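Local coordinates for protein thiosulfate sulfurtransferase (Pseudomonas aeruginosa, PDB 1YT8) that probably transfers sulfane sulfur from thiosulfate to cyanide, as a protein built of repeated rhodanese-like domains, at residues Ala255-Arg266 / Val333-Gln344. Residues are numbered along the deposited sequence; the frame is centred on the assembly and turned at random.
Sequences ARAVADRAGVER and VRANMSASWLAQ
Ala259 and Ser340 mark where helix 255-262, the last part of helix 245-262, and helix 334-344 press closest, their CA atoms 4.7 Å apart. The helices run nearly parallel, with axes 8.0 Å apart at 25°. Small residues allow this. The CB of Ala262 sits over the backbone of Ser340, 3.8 Å from its O. Ser340 OG sits between its backbone N and carbonyl carbon (chi1 74°), where it donates to Met337 O at 2.6 Å. Val258 CG1 packs against that hydroxyl oxygen. The selenium of Met337, a selenomethionine, lies against Ala255 CA and CB and reaches Val258.

Gly263 follows helix 245-262 and closes it with a Schellman motif, at positive phi. The chain then turns into strand 265-267, an edge strand of a parallel five-stranded rhodanese-like sheet of order 1-5-4-2-3. At this turn Val264 CG1 and CG2 both lie 3.7 Å from Ala339 CB. Val351 of the neighbouring strand also touches both residues.

The other side is polar. Asn336 is itself buried; the opening toward solvent lies beyond it, at Arg256, Arg266 and Asp260. Arg266 bends at chi2 and chi3 and brings its guanidinium end-on to Asn336. Arg266 NH1 and NH2 both donate to Asn336 OD1, at 2.9 and 3.2 Å; the NH2 bond falls on a lone pair in the carbonyl plane. Asp353 forms a salt bridge with the same NH2. Asn336 ND2 donates to Gly332 O and to a water that also accepts from Arg256 NH1. Arg256 lays its guanidinium over that of Arg266, and its NE pairs with Asp260. Asp353 and Asp260 probably offset the two positive charges lying face to face.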
# COMPACT_ATOMS: atom_id res chain seq x y z
N ALA A 255 -17.68 17.35 -7.19
CA ALA A 255 -16.47 16.93 -6.48
C ALA A 255 -15.78 18.11 -5.80
O ALA A 255 -15.36 18.01 -4.65
CB ALA A 255 -15.51 16.24 -7.44
N ARG A 256 -15.64 19.22 -6.52
CA ARG A 256 -15.00 20.39 -5.95
C ARG A 256 -15.77 20.87 -4.72
O ARG A 256 -15.17 21.32 -3.74
CB ARG A 256 -14.92 21.51 -7.00
CG ARG A 256 -14.35 22.83 -6.48
CD ARG A 256 -13.00 22.66 -5.78
NE ARG A 256 -12.43 23.94 -5.38
CZ ARG A 256 -11.77 24.76 -6.20
NH1 ARG A 256 -11.58 24.42 -7.47
NH2 ARG A 256 -11.31 25.92 -5.75
N ALA A 257 -17.09 20.75 -4.75
CA ALA A 257 -17.92 21.16 -3.62
C ALA A 257 -17.64 20.26 -2.41
O ALA A 257 -17.59 20.73 -1.27
CB ALA A 257 -19.40 21.11 -3.99
N VAL A 258 -17.47 18.97 -2.67
CA VAL A 258 -17.18 18.02 -1.59
C VAL A 258 -15.82 18.35 -0.97
O VAL A 258 -15.67 18.36 0.25
CB VAL A 258 -17.17 16.57 -2.11
CG1 VAL A 258 -16.78 15.60 -0.99
CG2 VAL A 258 -18.55 16.21 -2.65
N ALA A 259 -14.84 18.62 -1.82
CA ALA A 259 -13.50 18.96 -1.37
C ALA A 259 -13.51 20.25 -0.55
O ALA A 259 -12.88 20.32 0.51
CB ALA A 259 -12.56 19.11 -2.57
N ASP A 260 -14.22 21.26 -1.03
CA ASP A 260 -14.28 22.52 -0.29
C ASP A 260 -14.92 22.28 1.08
O ASP A 260 -14.48 22.83 2.09
CB ASP A 260 -15.10 23.57 -1.05
CG ASP A 260 -14.42 24.05 -2.32
OD1 ASP A 260 -13.17 23.99 -2.40
OD2 ASP A 260 -15.13 24.50 -3.24
N ARG A 261 -15.95 21.44 1.09
CA ARG A 261 -16.68 21.10 2.31
C ARG A 261 -15.76 20.44 3.34
O ARG A 261 -15.86 20.70 4.54
CB ARG A 261 -17.83 20.14 1.97
CG ARG A 261 -19.09 20.25 2.83
CD ARG A 261 -18.86 19.82 4.26
NE ARG A 261 -20.13 19.58 4.95
CZ ARG A 261 -20.25 19.21 6.22
NH1 ARG A 261 -19.17 19.02 6.97
NH2 ARG A 261 -21.46 19.00 6.74
N ALA A 262 -14.85 19.60 2.86
CA ALA A 262 -13.92 18.88 3.74
C ALA A 262 -12.70 19.71 4.15
O ALA A 262 -11.88 19.25 4.95
CB ALA A 262 -13.48 17.59 3.07
N GLY A 263 -12.58 20.91 3.61
CA GLY A 263 -11.45 21.76 3.96
C GLY A 263 -10.20 21.54 3.14
O GLY A 263 -9.11 21.93 3.54
N VAL A 264 -10.36 20.89 1.98
CA VAL A 264 -9.23 20.65 1.10
C VAL A 264 -8.67 21.99 0.62
O VAL A 264 -9.43 22.87 0.22
CB VAL A 264 -9.66 19.80 -0.12
CG1 VAL A 264 -8.50 19.68 -1.11
CG2 VAL A 264 -10.11 18.42 0.35
N GLU A 265 -7.36 22.14 0.69
CA GLU A 265 -6.72 23.38 0.26
C GLU A 265 -6.50 23.39 -1.25
O GLU A 265 -6.55 22.34 -1.89
CB GLU A 265 -5.38 23.57 0.99
CG GLU A 265 -5.52 23.79 2.48
CD GLU A 265 -4.18 23.98 3.18
OE1 GLU A 265 -3.38 24.83 2.71
OE2 GLU A 265 -3.93 23.30 4.19
N ARG A 266 -6.27 24.57 -1.81
CA ARG A 266 -6.03 24.70 -3.25
C ARG A 266 -4.61 25.23 -3.46
O ARG A 266 -4.09 25.97 -2.63
CB ARG A 266 -7.02 25.69 -3.88
CG ARG A 266 -8.47 25.60 -3.39
CD ARG A 266 -9.05 24.19 -3.53
NE ARG A 266 -8.98 23.67 -4.90
CZ ARG A 266 -9.41 22.46 -5.25
NH1 ARG A 266 -9.95 21.66 -4.33
NH2 ARG A 266 -9.31 22.04 -6.50
N VAL A 333 -12.16 15.76 -10.83
CA VAL A 333 -13.00 14.94 -9.97
C VAL A 333 -12.21 14.03 -9.03
O VAL A 333 -12.38 14.08 -7.81
CB VAL A 333 -13.94 14.02 -10.80
CG1 VAL A 333 -14.73 13.09 -9.87
CG2 VAL A 333 -14.91 14.87 -11.62
N ARG A 334 -11.34 13.21 -9.61
CA ARG A 334 -10.55 12.25 -8.84
C ARG A 334 -9.71 12.80 -7.70
O ARG A 334 -9.77 12.29 -6.58
CB ARG A 334 -9.68 11.44 -9.80
CG ARG A 334 -10.52 10.57 -10.73
CD ARG A 334 -9.68 9.77 -11.70
NE ARG A 334 -9.10 10.61 -12.75
CZ ARG A 334 -8.51 10.14 -13.84
NH1 ARG A 334 -8.41 8.83 -14.03
NH2 ARG A 334 -8.03 10.98 -14.74
N ALA A 335 -8.94 13.85 -7.97
CA ALA A 335 -8.12 14.45 -6.93
C ALA A 335 -9.01 15.09 -5.85
O ALA A 335 -8.75 14.93 -4.66
CB ALA A 335 -7.19 15.50 -7.54
N ASN A 336 -10.06 15.80 -6.27
CA ASN A 336 -10.96 16.43 -5.30
C ASN A 336 -11.61 15.41 -4.37
O ASN A 336 -11.65 15.62 -3.16
CB ASN A 336 -12.07 17.23 -6.01
CG ASN A 336 -11.60 18.59 -6.49
OD1 ASN A 336 -10.87 19.30 -5.79
ND2 ASN A 336 -12.03 18.98 -7.69
N MSE A 337 -12.11 14.31 -4.93
CA MSE A 337 -12.76 13.29 -4.12
C MSE A 337 -11.77 12.60 -3.18
O MSE A 337 -12.04 12.44 -1.99
CB MSE A 337 -13.45 12.24 -4.99
CG MSE A 337 -14.73 12.71 -5.69
SE MSE A 337 -16.04 13.63 -4.58
CE MSE A 337 -16.42 12.22 -3.28
N SER A 338 -10.62 12.21 -3.71
CA SER A 338 -9.61 11.54 -2.89
C SER A 338 -9.13 12.45 -1.77
O SER A 338 -8.93 12.01 -0.64
CB SER A 338 -8.42 11.10 -3.76
OG SER A 338 -8.82 10.13 -4.71
N ALA A 339 -8.94 13.73 -2.09
CA ALA A 339 -8.50 14.71 -1.11
C ALA A 339 -9.54 14.87 0.00
O ALA A 339 -9.19 15.00 1.18
CB ALA A 339 -8.23 16.05 -1.78
N SER A 340 -10.82 14.87 -0.36
CA SER A 340 -11.86 15.03 0.65
C SER A 340 -11.77 13.91 1.69
O SER A 340 -11.99 14.14 2.88
CB SER A 340 -13.26 15.06 0.01
OG SER A 340 -13.69 13.78 -0.43
N TRP A 341 -11.43 12.70 1.25
CA TRP A 341 -11.31 11.57 2.17
C TRP A 341 -10.04 11.69 3.03
O TRP A 341 -10.07 11.44 4.23
CB TRP A 341 -11.32 10.25 1.39
CG TRP A 341 -12.68 9.92 0.85
CD1 TRP A 341 -13.00 9.67 -0.46
CD2 TRP A 341 -13.90 9.86 1.59
NE1 TRP A 341 -14.36 9.45 -0.57
CE2 TRP A 341 -14.93 9.56 0.67
CE3 TRP A 341 -14.23 10.02 2.95
CZ2 TRP A 341 -16.27 9.42 1.07
CZ3 TRP A 341 -15.56 9.89 3.34
CH2 TRP A 341 -16.56 9.59 2.40
N LEU A 342 -8.93 12.08 2.41
CA LEU A 342 -7.67 12.24 3.13
C LEU A 342 -7.81 13.35 4.19
O LEU A 342 -7.24 13.27 5.28
CB LEU A 342 -6.54 12.57 2.15
CG LEU A 342 -6.17 11.40 1.22
CD1 LEU A 342 -5.38 11.89 0.02
CD2 LEU A 342 -5.38 10.37 2.01
N ALA A 343 -8.58 14.39 3.86
CA ALA A 343 -8.81 15.49 4.79
C ALA A 343 -9.59 14.98 6.01
O ALA A 343 -9.29 15.35 7.15
CB ALA A 343 -9.60 16.60 4.09
N GLN A 344 -10.58 14.13 5.75
CA GLN A 344 -11.39 13.57 6.82
C GLN A 344 -10.59 12.61 7.68
O GLN A 344 -10.94 12.34 8.83
CB GLN A 344 -12.64 12.91 6.22
CG GLN A 344 -13.63 13.95 5.67
CD GLN A 344 -14.78 13.36 4.88
OE1 GLN A 344 -15.73 12.81 5.44
NE2 GLN A 344 -14.70 13.47 3.57
O HOH W 1 -11.35 21.75 -8.76